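Local coordinates for stringent starvation protein A homolog (Haemophilus influenzae, PDB 3LYK), which probably forms an equimolar complex with the RNA polymerase holoenzyme, as a member of the glutathione S-transferase superfamily, at residues D14-V24 / L152-K163. Residues are numbered along the deposited sequence; the frame is centred on the assembly and turned at random.
Sequences DDIYCHQVKIV and LVDCYVAPLLWK
Lys163 NZ donates to the backbone carbonyl of Asp14, with NZ 2.5 Å from Asp14 O and tilted out of the carbonyl plane. A turn at the last torsion (chi4 -80°) of an otherwise extended chain brings the amine there, CE passing beside Ile16 CB; a salt bridge to Glu114 of helix 89-115 gives the same amine a second partner. One turn back, Pro159 is the knob, set among Ile16, His19, Gln20 and Ile23. Its CB lies 3.6 Å from Ile16 CG1, and its CG stands over one face of the His19 imidazole in a CH-pi contact. That ring also directs an edge toward the face of the five-membered ring of Trp162 in an offset edge-to-face pair, planes at 72°. Water 1, in the ring plane, is 2.8 Å from His19 ND1 and donates to Pro159 O; with NE2 bonded to Ser195 OG, both ring nitrogens have partners. Gln20 brings NE2 over one face of the Tyr156 ring, off toward the rim and 3.3 Å from Tyr156 CD2, the amide plane 49° from the ring's. Ser68 OG bonds its OE1 and Tyr107 OH its NE2, holding the amide from both ends. Toward Leu152 the contact becomes apolar: Cys155 SG meets Ile23 CG2 at 3.7 Å, and Val24 CG2 touches both that sulfur and Leu152 CD2. Helix 16-24 of the thioredoxin-like domain thus packs on helix 152-163 of the helical domain, part of the GST-fold domain interface. The buried Gln20 amide and the His19 imidazole each have both polar ends bonded, so polar groups join the domains alongside the greasy packing around Pro159.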
loop_
_atom_site.group_PDB
_atom_site.type_symbol
_atom_site.label_atom_id
_atom_site.label_comp_id
_atom_site.label_asym_id
_atom_site.label_seq_id
_atom_site.Cartn_x
_atom_site.Cartn_y
_atom_site.Cartn_z
ATOM N N ASP B 14 -2.578 -16.092 14.732
ATOM C CA ASP B 14 -1.778 -16.767 13.724
ATOM C C ASP B 14 -1.610 -15.972 12.436
ATOM O O ASP B 14 -0.963 -16.461 11.500
ATOM C CB ASP B 14 -2.413 -18.122 13.368
ATOM C CG ASP B 14 -2.461 -19.085 14.578
ATOM O OD1 ASP B 14 -1.453 -19.204 15.314
ATOM O OD2 ASP B 14 -3.518 -19.694 14.796
ATOM N N ASP B 15 -2.187 -14.766 12.378
ATOM C CA ASP B 15 -2.173 -13.975 11.146
ATOM C C ASP B 15 -0.886 -13.115 11.071
ATOM O O ASP B 15 -0.559 -12.402 12.013
ATOM C CB ASP B 15 -3.452 -13.136 11.081
ATOM C CG ASP B 15 -3.505 -12.247 9.853
ATOM O OD1 ASP B 15 -3.832 -12.758 8.779
ATOM O OD2 ASP B 15 -3.185 -11.041 9.948
ATOM N N ILE B 16 -0.157 -13.213 9.964
ATOM C CA ILE B 16 1.146 -12.572 9.821
ATOM C C ILE B 16 1.074 -11.028 9.847
ATOM O O ILE B 16 1.970 -10.358 10.393
ATOM C CB ILE B 16 1.912 -13.132 8.586
ATOM C CG1 ILE B 16 3.356 -12.659 8.579
ATOM C CG2 ILE B 16 1.194 -12.820 7.223
ATOM C CD1 ILE B 16 4.211 -13.416 7.622
ATOM N N TYR B 17 -0.026 -10.498 9.303
ATOM C CA TYR B 17 -0.321 -9.059 9.286
ATOM C C TYR B 17 -0.601 -8.550 10.688
ATOM O O TYR B 17 -0.177 -7.444 11.027
ATOM C CB TYR B 17 -1.497 -8.713 8.330
ATOM C CG TYR B 17 -1.205 -9.224 6.924
ATOM C CD1 TYR B 17 -0.208 -8.608 6.148
ATOM C CD2 TYR B 17 -1.884 -10.340 6.393
ATOM C CE1 TYR B 17 0.109 -9.081 4.880
ATOM C CE2 TYR B 17 -1.584 -10.820 5.101
ATOM C CZ TYR B 17 -0.578 -10.169 4.358
ATOM O OH TYR B 17 -0.211 -10.604 3.104
ATOM N N CYS B 18 -1.281 -9.355 11.513
ATOM C CA CYS B 18 -1.527 -8.962 12.906
ATOM C C CYS B 18 -0.180 -8.969 13.629
ATOM O O CYS B 18 0.126 -8.067 14.415
ATOM C CB CYS B 18 -2.532 -9.916 13.585
ATOM S SG CYS B 18 -4.195 -9.670 12.818
ATOM N N HIS B 19 0.643 -9.946 13.304
ATOM C CA HIS B 19 1.959 -10.014 13.938
ATOM C C HIS B 19 2.829 -8.756 13.625
ATOM O O HIS B 19 3.427 -8.160 14.525
ATOM C CB HIS B 19 2.658 -11.328 13.579
ATOM C CG HIS B 19 3.872 -11.592 14.412
ATOM N ND1 HIS B 19 4.713 -12.662 14.191
ATOM C CD2 HIS B 19 4.395 -10.908 15.467
ATOM C CE1 HIS B 19 5.711 -12.618 15.060
ATOM N NE2 HIS B 19 5.541 -11.558 15.840
ATOM N N GLN B 20 2.863 -8.335 12.351
ATOM C CA GLN B 20 3.570 -7.106 11.984
ATOM C C GLN B 20 3.156 -5.914 12.881
ATOM O O GLN B 20 4.011 -5.170 13.386
ATOM C CB GLN B 20 3.258 -6.697 10.524
ATOM C CG GLN B 20 3.646 -7.698 9.449
ATOM C CD GLN B 20 3.170 -7.218 8.067
ATOM O OE1 GLN B 20 2.205 -6.463 7.955
ATOM N NE2 GLN B 20 3.812 -7.686 7.038
ATOM N N VAL B 21 1.845 -5.719 13.012
ATOM C CA VAL B 21 1.309 -4.603 13.750
ATOM C C VAL B 21 1.662 -4.694 15.258
ATOM O O VAL B 21 2.079 -3.680 15.885
ATOM C CB VAL B 21 -0.238 -4.463 13.539
ATOM C CG1 VAL B 21 -0.828 -3.367 14.459
ATOM C CG2 VAL B 21 -0.539 -4.063 12.065
ATOM N N LYS B 22 1.571 -5.898 15.824
ATOM C CA LYS B 22 1.961 -6.049 17.271
ATOM C C LYS B 22 3.405 -5.738 17.502
ATOM O O LYS B 22 3.741 -5.216 18.515
ATOM C CB LYS B 22 1.661 -7.447 17.832
ATOM C CG LYS B 22 0.184 -7.802 17.828
ATOM C CD LYS B 22 0.085 -9.298 18.209
ATOM C CE LYS B 22 -1.318 -9.686 18.525
ATOM N NZ LYS B 22 -1.348 -11.174 18.654
ATOM N N ILE B 23 4.284 -6.049 16.568
ATOM C CA ILE B 23 5.686 -5.686 16.772
ATOM C C ILE B 23 5.815 -4.158 16.806
ATOM O O ILE B 23 6.498 -3.584 17.667
ATOM C CB ILE B 23 6.538 -6.251 15.661
ATOM C CG1 ILE B 23 6.536 -7.772 15.752
ATOM C CG2 ILE B 23 7.974 -5.675 15.741
ATOM C CD1 ILE B 23 7.210 -8.435 14.521
ATOM N N VAL B 24 5.120 -3.488 15.890
ATOM C CA VAL B 24 5.210 -1.995 15.870
ATOM C C VAL B 24 4.619 -1.370 17.120
ATOM O O VAL B 24 5.224 -0.458 17.701
ATOM C CB VAL B 24 4.596 -1.405 14.562
ATOM C CG1 VAL B 24 4.569 0.111 14.614
ATOM C CG2 VAL B 24 5.447 -1.953 13.338
ATOM N N LEU B 152 10.632 -0.917 9.811
ATOM C CA LEU B 152 9.437 -1.562 9.260
ATOM C C LEU B 152 9.724 -2.722 8.318
ATOM O O LEU B 152 8.935 -3.656 8.272
ATOM C CB LEU B 152 8.484 -0.545 8.602
ATOM C CG LEU B 152 7.870 0.546 9.494
ATOM C CD1 LEU B 152 6.840 1.430 8.680
ATOM C CD2 LEU B 152 7.198 -0.041 10.754
ATOM N N VAL B 153 10.809 -2.668 7.543
ATOM C CA VAL B 153 11.143 -3.818 6.660
ATOM C C VAL B 153 11.363 -5.110 7.507
ATOM O O VAL B 153 10.891 -6.205 7.160
ATOM C CB VAL B 153 12.401 -3.519 5.802
ATOM C CG1 VAL B 153 12.748 -4.705 4.896
ATOM C CG2 VAL B 153 12.187 -2.208 4.938
ATOM N N ASP B 154 12.041 -4.962 8.633
ATOM C CA ASP B 154 12.248 -6.089 9.565
ATOM C C ASP B 154 10.920 -6.574 10.158
ATOM O O ASP B 154 10.765 -7.766 10.419
ATOM C CB ASP B 154 13.231 -5.671 10.657
ATOM C CG ASP B 154 14.535 -5.186 10.075
ATOM O OD1 ASP B 154 15.281 -6.018 9.505
ATOM O OD2 ASP B 154 14.784 -3.948 10.114
ATOM N N CYS B 155 9.948 -5.661 10.311
ATOM C CA CYS B 155 8.610 -6.044 10.722
ATOM C C CYS B 155 7.905 -6.873 9.653
ATOM O O CYS B 155 6.915 -7.533 9.960
ATOM C CB CYS B 155 7.770 -4.828 11.115
ATOM S SG CYS B 155 8.528 -3.935 12.510
ATOM N N TYR B 156 8.399 -6.840 8.410
ATOM C CA TYR B 156 7.873 -7.747 7.388
ATOM C C TYR B 156 8.673 -9.062 7.376
ATOM O O TYR B 156 8.105 -10.121 7.194
ATOM C CB TYR B 156 7.925 -7.125 5.956
ATOM C CG TYR B 156 6.750 -6.221 5.609
ATOM C CD1 TYR B 156 6.594 -4.985 6.246
ATOM C CD2 TYR B 156 5.805 -6.594 4.645
ATOM C CE1 TYR B 156 5.528 -4.151 5.961
ATOM C CE2 TYR B 156 4.703 -5.735 4.340
ATOM C CZ TYR B 156 4.591 -4.525 5.005
ATOM O OH TYR B 156 3.554 -3.657 4.762
ATOM N N VAL B 157 9.994 -8.981 7.493
ATOM C CA VAL B 157 10.820 -10.180 7.385
ATOM C C VAL B 157 10.707 -11.089 8.645
ATOM O O VAL B 157 10.504 -12.306 8.509
ATOM C CB VAL B 157 12.303 -9.826 7.043
ATOM C CG1 VAL B 157 13.148 -11.076 6.923
ATOM C CG2 VAL B 157 12.376 -9.018 5.688
ATOM N N ALA B 158 10.818 -10.512 9.849
ATOM C CA ALA B 158 10.813 -11.318 11.088
ATOM C C ALA B 158 9.570 -12.225 11.283
ATOM O O ALA B 158 9.733 -13.372 11.615
ATOM C CB ALA B 158 11.096 -10.452 12.362
ATOM N N PRO B 159 8.332 -11.716 11.042
ATOM C CA PRO B 159 7.189 -12.592 11.184
ATOM C C PRO B 159 7.262 -13.774 10.223
ATOM O O PRO B 159 6.737 -14.853 10.529
ATOM C CB PRO B 159 6.003 -11.677 10.819
ATOM C CG PRO B 159 6.445 -10.359 11.311
ATOM C CD PRO B 159 7.899 -10.318 10.857
ATOM N N LEU B 160 7.872 -13.555 9.064
ATOM C CA LEU B 160 7.964 -14.606 8.051
ATOM C C LEU B 160 8.969 -15.697 8.460
ATOM O O LEU B 160 8.692 -16.880 8.303
ATOM C CB LEU B 160 8.345 -14.026 6.693
ATOM C CG LEU B 160 8.597 -15.087 5.621
ATOM C CD1 LEU B 160 7.976 -14.666 4.329
ATOM C CD2 LEU B 160 10.106 -15.261 5.464
ATOM N N LEU B 161 10.126 -15.281 8.974
ATOM C CA LEU B 161 11.137 -16.201 9.484
ATOM C C LEU B 161 10.631 -16.978 10.724
ATOM O O LEU B 161 10.894 -18.162 10.858
ATOM C CB LEU B 161 12.403 -15.442 9.800
ATOM C CG LEU B 161 13.067 -14.856 8.543
ATOM C CD1 LEU B 161 14.269 -14.057 8.926
ATOM C CD2 LEU B 161 13.512 -15.971 7.516
ATOM N N TRP B 162 9.882 -16.293 11.585
ATOM C CA TRP B 162 9.253 -16.875 12.713
ATOM C C TRP B 162 8.324 -18.010 12.282
ATOM O O TRP B 162 8.379 -19.102 12.856
ATOM C CB TRP B 162 8.470 -15.824 13.468
ATOM C CG TRP B 162 7.821 -16.331 14.727
ATOM C CD1 TRP B 162 6.456 -16.464 14.974
ATOM C CD2 TRP B 162 8.485 -16.714 15.942
ATOM N NE1 TRP B 162 6.259 -16.884 16.267
ATOM C CE2 TRP B 162 7.475 -17.063 16.880
ATOM C CE3 TRP B 162 9.834 -16.823 16.320
ATOM C CZ2 TRP B 162 7.770 -17.520 18.193
ATOM C CZ3 TRP B 162 10.127 -17.264 17.631
ATOM C CH2 TRP B 162 9.086 -17.601 18.546
ATOM N N LYS B 163 7.494 -17.769 11.270
ATOM C CA LYS B 163 6.608 -18.817 10.790
ATOM C C LYS B 163 7.361 -19.969 10.161
ATOM O O LYS B 163 6.989 -21.133 10.392
ATOM C CB LYS B 163 5.539 -18.292 9.845
ATOM C CG LYS B 163 4.393 -17.634 10.611
ATOM C CD LYS B 163 3.305 -17.189 9.665
ATOM C CE LYS B 163 2.164 -16.556 10.396
ATOM N NZ LYS B 163 1.254 -17.581 10.983
HETATM O O HOH W 1 4.545 -14.677 12.283
#